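Local coordinates for protein NADH:ubiquinone oxidoreductase, Na translocating, C subunit (Parabacteroides distasonis, PDB 3LWX) that is a subunit of a membrane-associated respiratory complex and carries a domain of the FMN-binding family, at residues 108-114 with 138-144. Numbering follows the deposited sequence.
Sequences KNTIYGA and FKGKKIF
Asn109 and Thr110, just before edge strand 111-118 of the antiparallel sheet, and Ile111, its first residue, pair with the loop that follows helix 132-135, in a backbone-dominated contact built round a single beta bridge between Thr110 and Lys142. The pairing runs through Ile111, whose N donates to Lys141 O at 2.8 Å, nearly straight, and whose O accepts from Gly140 N at 2.9 Å. Farther along, Ile143 N reaches Asn109 O at 3.2 Å. A type II turn, Phe138 to Lys141, shapes the loop here, with glycine at its third position, where the positive phi suits it. Asn109 carries the pairing on with its side chain: CG lies anti to the backbone N (chi1 -168°), which swings the amide to the backbone of Phe144. Asn109 OD1 takes Phe144 N at 2.8 Å and also lies in plane at the edge of that ring, 3.4 Å from Phe144 CD1, while Asn109 ND2 makes a weak bond to Phe144 O. The extended Lys142 chain passes the amide at about a right angle, its CD 3.6 Å from Asn109 ND2. On the buried face, Ile111 CG2 meets Phe138 CB at 4.1 Å, and Ile111 also packs on Ile102 of strand 97-104. The amide thus offers an acceptor and a donor much as a peptide group would, holding Phe144 N firmly and Phe144 O only weakly, and continuing the backbone pairing past the single bridge, on the N-terminal side of the strand.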
# COMPACT_ATOMS: atom_id res chain seq x y z
N LYS A 108 6.66 10.47 -7.77
CA LYS A 108 5.76 10.59 -6.62
C LYS A 108 4.31 10.75 -7.08
O LYS A 108 3.52 11.44 -6.44
CB LYS A 108 6.23 11.68 -5.64
CG LYS A 108 7.56 11.31 -5.00
CD LYS A 108 7.94 12.17 -3.81
CE LYS A 108 8.18 13.62 -4.15
NZ LYS A 108 8.52 14.40 -2.93
N ASN A 109 3.95 10.01 -8.13
CA ASN A 109 2.62 10.14 -8.72
C ASN A 109 2.14 8.86 -9.41
O ASN A 109 1.02 8.39 -9.15
CB ASN A 109 2.60 11.31 -9.73
CG ASN A 109 1.18 11.68 -10.17
OD1 ASN A 109 0.21 11.32 -9.52
ND2 ASN A 109 1.07 12.39 -11.28
N THR A 110 2.98 8.31 -10.28
CA THR A 110 2.63 7.15 -11.07
C THR A 110 2.81 5.88 -10.26
O THR A 110 3.88 5.62 -9.73
CB THR A 110 3.48 7.07 -12.34
OG1 THR A 110 3.39 8.29 -13.07
CG2 THR A 110 3.02 5.92 -13.22
N ILE A 111 1.76 5.07 -10.17
CA ILE A 111 1.81 3.85 -9.39
C ILE A 111 2.66 2.80 -10.08
O ILE A 111 2.51 2.52 -11.27
CB ILE A 111 0.38 3.34 -9.10
CG1 ILE A 111 -0.33 4.34 -8.17
CG2 ILE A 111 0.39 1.94 -8.46
CD1 ILE A 111 -1.87 4.30 -8.22
N TYR A 112 3.55 2.18 -9.30
CA TYR A 112 4.46 1.14 -9.75
C TYR A 112 3.91 -0.27 -9.42
O TYR A 112 4.08 -1.22 -10.20
CB TYR A 112 5.84 1.36 -9.12
CG TYR A 112 6.89 0.36 -9.50
CD1 TYR A 112 7.31 0.22 -10.81
CD2 TYR A 112 7.48 -0.43 -8.54
CE1 TYR A 112 8.30 -0.72 -11.15
CE2 TYR A 112 8.49 -1.35 -8.85
CZ TYR A 112 8.89 -1.50 -10.16
OH TYR A 112 9.88 -2.40 -10.50
N GLY A 113 3.23 -0.41 -8.29
CA GLY A 113 2.63 -1.69 -7.90
C GLY A 113 1.77 -1.49 -6.68
O GLY A 113 1.74 -0.42 -6.08
N ALA A 114 1.08 -2.57 -6.28
CA ALA A 114 0.14 -2.52 -5.18
C ALA A 114 -0.09 -3.92 -4.63
O ALA A 114 0.07 -4.91 -5.35
CB ALA A 114 -1.19 -1.94 -5.67
N PHE A 138 -3.75 -1.20 -11.08
CA PHE A 138 -3.29 0.08 -10.56
C PHE A 138 -1.99 0.56 -11.20
O PHE A 138 -1.69 1.75 -11.19
CB PHE A 138 -3.14 0.02 -9.03
CG PHE A 138 -4.47 -0.04 -8.31
CD1 PHE A 138 -5.13 1.10 -7.95
CD2 PHE A 138 -5.06 -1.25 -8.03
CE1 PHE A 138 -6.34 1.06 -7.31
CE2 PHE A 138 -6.26 -1.30 -7.39
CZ PHE A 138 -6.91 -0.14 -7.01
N LYS A 139 -1.21 -0.35 -11.76
CA LYS A 139 0.07 0.01 -12.35
C LYS A 139 -0.12 1.03 -13.46
O LYS A 139 -0.94 0.83 -14.35
CB LYS A 139 0.75 -1.25 -12.90
CG LYS A 139 1.08 -2.28 -11.83
CD LYS A 139 1.64 -3.56 -12.43
CE LYS A 139 2.04 -4.54 -11.35
NZ LYS A 139 2.76 -5.73 -11.94
N GLY A 140 0.63 2.12 -13.39
CA GLY A 140 0.56 3.16 -14.40
C GLY A 140 -0.47 4.23 -14.15
O GLY A 140 -0.48 5.24 -14.82
N LYS A 141 -1.37 4.00 -13.19
CA LYS A 141 -2.37 5.01 -12.84
C LYS A 141 -1.70 6.08 -11.97
O LYS A 141 -0.69 5.82 -11.33
CB LYS A 141 -3.56 4.37 -12.11
CG LYS A 141 -4.24 3.22 -12.84
CD LYS A 141 -4.81 3.61 -14.19
CE LYS A 141 -5.61 2.44 -14.82
NZ LYS A 141 -4.78 1.28 -15.27
N LYS A 142 -2.27 7.28 -11.99
CA LYS A 142 -1.72 8.43 -11.28
C LYS A 142 -2.63 8.87 -10.15
O LYS A 142 -3.85 8.90 -10.29
CB LYS A 142 -1.45 9.58 -12.25
CG LYS A 142 -0.26 9.32 -13.16
CD LYS A 142 -0.01 10.47 -14.13
CE LYS A 142 1.29 10.28 -14.91
NZ LYS A 142 1.55 11.39 -15.85
N ILE A 143 -2.01 9.26 -9.04
CA ILE A 143 -2.69 9.74 -7.84
C ILE A 143 -3.14 11.19 -7.96
O ILE A 143 -4.13 11.61 -7.35
CB ILE A 143 -1.73 9.58 -6.62
CG1 ILE A 143 -1.52 8.10 -6.33
CG2 ILE A 143 -2.27 10.30 -5.38
CD1 ILE A 143 -0.40 7.79 -5.33
N PHE A 144 -2.36 11.98 -8.71
CA PHE A 144 -2.60 13.39 -8.92
C PHE A 144 -2.93 13.64 -10.38
O PHE A 144 -2.28 13.08 -11.27
CB PHE A 144 -1.36 14.22 -8.57
CG PHE A 144 -0.95 14.17 -7.13
CD1 PHE A 144 -0.15 13.14 -6.66
CD2 PHE A 144 -1.32 15.17 -6.24
CE1 PHE A 144 0.25 13.10 -5.33
CE2 PHE A 144 -0.92 15.14 -4.91
CZ PHE A 144 -0.14 14.10 -4.45